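Local coordinates for protein lysyl-trna-dependent l-ysyl-phosphatidylgycerol synthase (PDB 4V36) that probably transfers lysine from lysyl-tRNA to the membrane lipid phosphatidylglycerol, a modification linked to bacterial resistance, at residues Asn141-Arg145 and Glu146-Phe150; Phe245-Gly248 and Lys249-Tyr253. One frame throughout, in Å; residues are numbered along the deposited sequence.

Contact 1. Residues Asn141-Arg145 and Glu146-Phe150; sequences NRFER and EGYTF
Glu144 O is gripped twice: a water donates to it at 3.1 Å, and Gly147 N makes a weak bond to it at 3.4 Å. The same water donates to Tyr148 O, bridging the last helical turn and the chain that leaves it. Glu146 N bonds to Arg142 O, four residues back, at 2.9 Å, and Tyr148 N points almost straight (165°) at Phe143 O, 3.0 Å away. These bonds close the C-terminal end of helix 134-145: Gly147 leaves the helix with positive phi, a conformation glycine adopts easily, and turns the chain into edge strand 149-153 of the mixed sheet.

The Phe143 and Tyr148 rings meet obliquely, planes 54° apart, with Phe143 CD2 4.0 Å from Tyr148 CD1. Phe143 suits its place because its apolar ring, with no polar atom to satisfy, is buried against Leu199, Ala239 and Pro233. Arg142 and Glu146 run alongside each other. With its CG anti to the carbonyl carbon (chi1 -62°) and the chain extended beyond, Glu146 brings OE2 to 3.5 Å from Arg142 CG. Their charged ends do not touch: one water accepts from Arg142 NH1 and donates to Glu146 OE2, while Arg142 NH2 bonds to Lys234 O.

Contact 2. Residues Phe245-Gly248 and Lys249-Tyr253; sequences FQWG and KEQGY
Tyr253 N bonds to Gly248 O at 2.9 Å in the Schellman motif that ends helix 236-251, the helix of a beta-alpha-beta unit between strands 220-228 and 255-261. Gly252, the C-prime residue, takes a positive phi (109°), which a residue without CB adopts without strain. The motif's inner bond, from Gly252 N to Lys249 O, is weak, and Gly248 O also receives weak bonds from Gly252 N and Gln251 N.

Aromatic and apolar contacts gather on Trp247. Its CG stands anti to the backbone N (chi1 178°), and the indole extends along the helix until Gln251 CG sits over one face, a CH-pi contact 3.6 Å from the centroid of the six-membered ring. Gln251 fits because its methylene packs on the indole while its amide continues over the pyrrole side, NE2 3.4 Å from Trp247 NE1; both are donors, so no hydrogen bond joins them. Tyr253 meets the same indole obliquely, with ring planes 36° apart and CE2 3.9 Å from Trp247 CZ3. Both aromatic side chains also rest on Ile221. Tyr253 packs against the backbone of Gly248: its CD2 comes within 3.4 Å of Gly248 O, and Gly248 CA lies at the ring's edge.

Overall arrangement
Both contacts finish a helix with a glycine of positive phi, and they follow one another along the chain, their centres about 18 Å apart. They touch where Phe150, leaving the turn of contact 1, packs its CE2 3.9 Å from Trp247 CB of contact 2. Helix 236-251 connects them further: Tyr243 hydrogen-bonds Glu144, and Ala239 packs on Phe143. Contact 1 lies at the surface beside the outermost strand 149-153, its centre about 28 Å from that of the chain; contact 2 is at about 20 Å. The lysine amide pocket includes Asp224 to Arg227 of strand 220-228, against which Trp247 and Tyr253 pack through Ile221.

Contact 1. Residues Asn141-Arg145 and Glu146-Phe150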
loop_
_atom_site.group_PDB
_atom_site.type_symbol
_atom_site.label_atom_id
_atom_site.label_comp_id
_atom_site.label_asym_id
_atom_site.label_seq_id
_atom_site.Cartn_x
_atom_site.Cartn_y
_atom_site.Cartn_z
ATOM N N ASN A 141 13.027 19.644 15.070
ATOM C CA ASN A 141 13.206 20.648 16.112
ATOM C C ASN A 141 12.182 21.772 16.018
ATOM O O ASN A 141 11.707 22.272 17.037
ATOM C CB ASN A 141 14.620 21.228 16.054
ATOM C CG ASN A 141 15.679 20.219 16.449
ATOM O OD1 ASN A 141 15.437 19.334 17.271
ATOM N ND2 ASN A 141 16.866 20.347 15.863
ATOM N N ARG A 142 11.840 22.162 14.795
ATOM C CA ARG A 142 10.865 23.226 14.581
ATOM C C ARG A 142 9.473 22.799 15.042
ATOM O O ARG A 142 8.775 23.556 15.716
ATOM C CB ARG A 142 10.837 23.638 13.108
ATOM C CG ARG A 142 9.766 24.662 12.766
ATOM C CD ARG A 142 10.056 25.340 11.436
ATOM N NE ARG A 142 10.342 24.380 10.373
ATOM C CZ ARG A 142 9.427 23.873 9.552
ATOM N NH1 ARG A 142 8.156 24.232 9.670
ATOM N NH2 ARG A 142 9.783 23.006 8.614
ATOM N N PHE A 143 9.080 21.581 14.680
ATOM C CA PHE A 143 7.802 21.030 15.115
ATOM C C PHE A 143 7.775 20.853 16.630
ATOM O O PHE A 143 6.746 21.063 17.271
ATOM C CB PHE A 143 7.522 19.695 14.418
ATOM C CG PHE A 143 6.860 19.835 13.075
ATOM C CD1 PHE A 143 7.601 20.156 11.949
ATOM C CD2 PHE A 143 5.494 19.641 12.938
ATOM C CE1 PHE A 143 6.994 20.284 10.713
ATOM C CE2 PHE A 143 4.881 19.768 11.705
ATOM C CZ PHE A 143 5.632 20.090 10.591
ATOM N N GLU A 144 8.914 20.466 17.196
ATOM C CA GLU A 144 9.036 20.321 18.643
ATOM C C GLU A 144 8.988 21.681 19.326
ATOM O O GLU A 144 8.436 21.818 20.416
ATOM C CB GLU A 144 10.330 19.593 19.008
ATOM C CG GLU A 144 10.312 18.103 18.713
ATOM C CD GLU A 144 9.362 17.344 19.617
ATOM O OE1 GLU A 144 9.709 17.124 20.796
ATOM O OE2 GLU A 144 8.265 16.971 19.149
ATOM N N ARG A 145 9.570 22.684 18.676
ATOM C CA ARG A 145 9.601 24.037 19.220
ATOM C C ARG A 145 8.205 24.649 19.242
ATOM O O ARG A 145 7.786 25.227 20.244
ATOM C CB ARG A 145 10.547 24.922 18.405
ATOM C CG ARG A 145 10.827 26.281 19.028
ATOM C CD ARG A 145 11.640 27.171 18.094
ATOM N NE ARG A 145 12.782 26.469 17.512
ATOM C CZ ARG A 145 12.872 26.120 16.233
ATOM N NH1 ARG A 145 11.888 26.412 15.393
ATOM N NH2 ARG A 145 13.946 25.481 15.790
ATOM N N GLU A 146 7.486 24.507 18.133
ATOM C CA GLU A 146 6.165 25.108 17.992
ATOM C C GLU A 146 5.094 24.333 18.760
ATOM O O GLU A 146 3.924 24.713 18.761
ATOM C CB GLU A 146 5.789 25.214 16.512
ATOM C CG GLU A 146 6.722 26.113 15.715
ATOM C CD GLU A 146 6.319 26.240 14.259
ATOM O OE1 GLU A 146 5.218 25.772 13.901
ATOM O OE2 GLU A 146 7.104 26.808 13.472
ATOM N N GLY A 147 5.502 23.245 19.407
ATOM C CA GLY A 147 4.643 22.547 20.345
ATOM C C GLY A 147 3.674 21.542 19.752
ATOM O O GLY A 147 2.574 21.360 20.272
ATOM N N TYR A 148 4.077 20.883 18.672
ATOM C CA TYR A 148 3.258 19.829 18.087
ATOM C C TYR A 148 3.505 18.505 18.803
ATOM O O TYR A 148 4.640 18.180 19.151
ATOM C CB TYR A 148 3.537 19.690 16.588
ATOM C CG TYR A 148 2.957 20.818 15.765
ATOM C CD1 TYR A 148 3.671 21.992 15.562
ATOM C CD2 TYR A 148 1.691 20.714 15.203
ATOM C CE1 TYR A 148 3.142 23.028 14.816
ATOM C CE2 TYR A 148 1.155 21.745 14.456
ATOM C CZ TYR A 148 1.884 22.900 14.266
ATOM O OH TYR A 148 1.352 23.928 13.523
ATOM N N THR A 149 2.435 17.748 19.027
ATOM C CA THR A 149 2.537 16.479 19.738
ATOM C C THR A 149 2.009 15.321 18.900
ATOM O O THR A 149 1.029 15.463 18.169
ATOM C CB THR A 149 1.780 16.525 21.078
ATOM O OG1 THR A 149 0.437 16.974 20.855
ATOM C CG2 THR A 149 2.469 17.476 22.046
ATOM N N PHE A 150 2.671 14.175 19.016
ATOM C CA PHE A 150 2.335 12.994 18.227
ATOM C C PHE A 150 1.698 11.920 19.105
ATOM O O PHE A 150 2.256 11.542 20.134
ATOM C CB PHE A 150 3.589 12.456 17.538
ATOM C CG PHE A 150 3.343 11.262 16.665
ATOM C CD1 PHE A 150 2.799 11.411 15.401
ATOM C CD2 PHE A 150 3.673 9.991 17.102
ATOM C CE1 PHE A 150 2.580 10.313 14.594
ATOM C CE2 PHE A 150 3.455 8.891 16.299
ATOM C CZ PHE A 150 2.909 9.053 15.043
HETATM O O HOH W 1 6.385 26.556 11.067
HETATM O O HOH W 2 6.192 19.761 20.952
#

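Contact 2. Residues Phe245-Gly248 and Lys249-Tyr253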
loop_
_atom_site.group_PDB
_atom_site.type_symbol
_atom_site.label_atom_id
_atom_site.label_comp_id
_atom_site.label_asym_id
_atom_site.label_seq_id
_atom_site.Cartn_x
_atom_site.Cartn_y
_atom_site.Cartn_z
ATOM N N PHE A 245 8.802 6.945 12.921
ATOM C CA PHE A 245 9.987 6.110 13.107
ATOM C C PHE A 245 10.414 6.083 14.572
ATOM O O PHE A 245 10.915 5.071 15.062
ATOM C CB PHE A 245 11.142 6.601 12.232
ATOM C CG PHE A 245 10.889 6.466 10.754
ATOM C CD1 PHE A 245 9.823 5.716 10.280
ATOM C CD2 PHE A 245 11.721 7.087 9.837
ATOM C CE1 PHE A 245 9.591 5.596 8.923
ATOM C CE2 PHE A 245 11.495 6.969 8.480
ATOM C CZ PHE A 245 10.429 6.220 8.022
ATOM N N GLN A 246 10.212 7.200 15.265
ATOM C CA GLN A 246 10.510 7.279 16.690
ATOM C C GLN A 246 9.583 6.366 17.484
ATOM O O GLN A 246 10.022 5.636 18.373
ATOM C CB GLN A 246 10.382 8.717 17.191
ATOM C CG GLN A 246 10.548 8.861 18.696
ATOM C CD GLN A 246 10.340 10.284 19.174
ATOM O OE1 GLN A 246 9.980 11.167 18.396
ATOM N NE2 GLN A 246 10.567 10.515 20.462
ATOM N N TRP A 247 8.299 6.415 17.151
ATOM C CA TRP A 247 7.297 5.592 17.816
ATOM C C TRP A 247 7.501 4.111 17.512
ATOM O O TRP A 247 7.384 3.266 18.399
ATOM C CB TRP A 247 5.891 6.029 17.399
ATOM C CG TRP A 247 4.798 5.200 17.998
ATOM C CD1 TRP A 247 4.193 5.392 19.207
ATOM C CD2 TRP A 247 4.175 4.052 17.414
ATOM N NE1 TRP A 247 3.232 4.430 19.410
ATOM C CE2 TRP A 247 3.201 3.597 18.324
ATOM C CE3 TRP A 247 4.345 3.364 16.208
ATOM C CZ2 TRP A 247 2.403 2.484 18.068
ATOM C CZ3 TRP A 247 3.553 2.260 15.956
ATOM C CH2 TRP A 247 2.593 1.831 16.882
ATOM N N GLY A 248 7.807 3.806 16.253
ATOM C CA GLY A 248 8.026 2.435 15.829
ATOM C C GLY A 248 9.224 1.799 16.506
ATOM O O GLY A 248 9.179 0.636 16.908
ATOM N N LYS A 249 10.302 2.566 16.631
ATOM C CA LYS A 249 11.506 2.095 17.304
ATOM C C LYS A 249 11.235 1.880 18.788
ATOM O O LYS A 249 11.772 0.960 19.404
ATOM C CB LYS A 249 12.653 3.091 17.109
ATOM C CG LYS A 249 13.969 2.673 17.749
ATOM C CD LYS A 249 15.044 3.724 17.527
ATOM C CE LYS A 249 16.364 3.309 18.153
ATOM N NZ LYS A 249 16.878 2.038 17.572
ATOM N N GLU A 250 10.387 2.735 19.351
ATOM C CA GLU A 250 10.039 2.663 20.764
ATOM C C GLU A 250 9.194 1.430 21.070
ATOM O O GLU A 250 9.314 0.837 22.142
ATOM C CB GLU A 250 9.294 3.932 21.191
ATOM C CG GLU A 250 8.959 4.002 22.673
ATOM C CD GLU A 250 10.183 4.232 23.542
ATOM O OE1 GLU A 250 11.236 4.633 23.002
ATOM O OE2 GLU A 250 10.089 4.015 24.769
ATOM N N GLN A 251 8.341 1.046 20.127
ATOM C CA GLN A 251 7.462 -0.102 20.319
ATOM C C GLN A 251 8.200 -1.420 20.111
ATOM O O GLN A 251 7.751 -2.469 20.569
ATOM C CB GLN A 251 6.259 -0.019 19.377
ATOM C CG GLN A 251 5.335 1.154 19.656
ATOM C CD GLN A 251 4.724 1.099 21.042
ATOM O OE1 GLN A 251 4.416 0.022 21.556
ATOM N NE2 GLN A 251 4.551 2.262 21.659
ATOM N N GLY A 252 9.332 -1.362 19.416
ATOM C CA GLY A 252 10.145 -2.544 19.200
ATOM C C GLY A 252 10.111 -3.055 17.773
ATOM O O GLY A 252 10.520 -4.184 17.501
ATOM N N TYR A 253 9.621 -2.227 16.855
ATOM C CA TYR A 253 9.590 -2.597 15.446
ATOM C C TYR A 253 10.961 -2.398 14.811
ATOM O O TYR A 253 11.705 -1.493 15.189
ATOM C CB TYR A 253 8.531 -1.788 14.695
ATOM C CG TYR A 253 7.120 -2.048 15.169
ATOM C CD1 TYR A 253 6.513 -3.280 14.964
ATOM C CD2 TYR A 253 6.390 -1.059 15.816
ATOM C CE1 TYR A 253 5.222 -3.522 15.396
ATOM C CE2 TYR A 253 5.097 -1.292 16.249
ATOM C CZ TYR A 253 4.518 -2.524 16.035
ATOM O OH TYR A 253 3.233 -2.761 16.466
#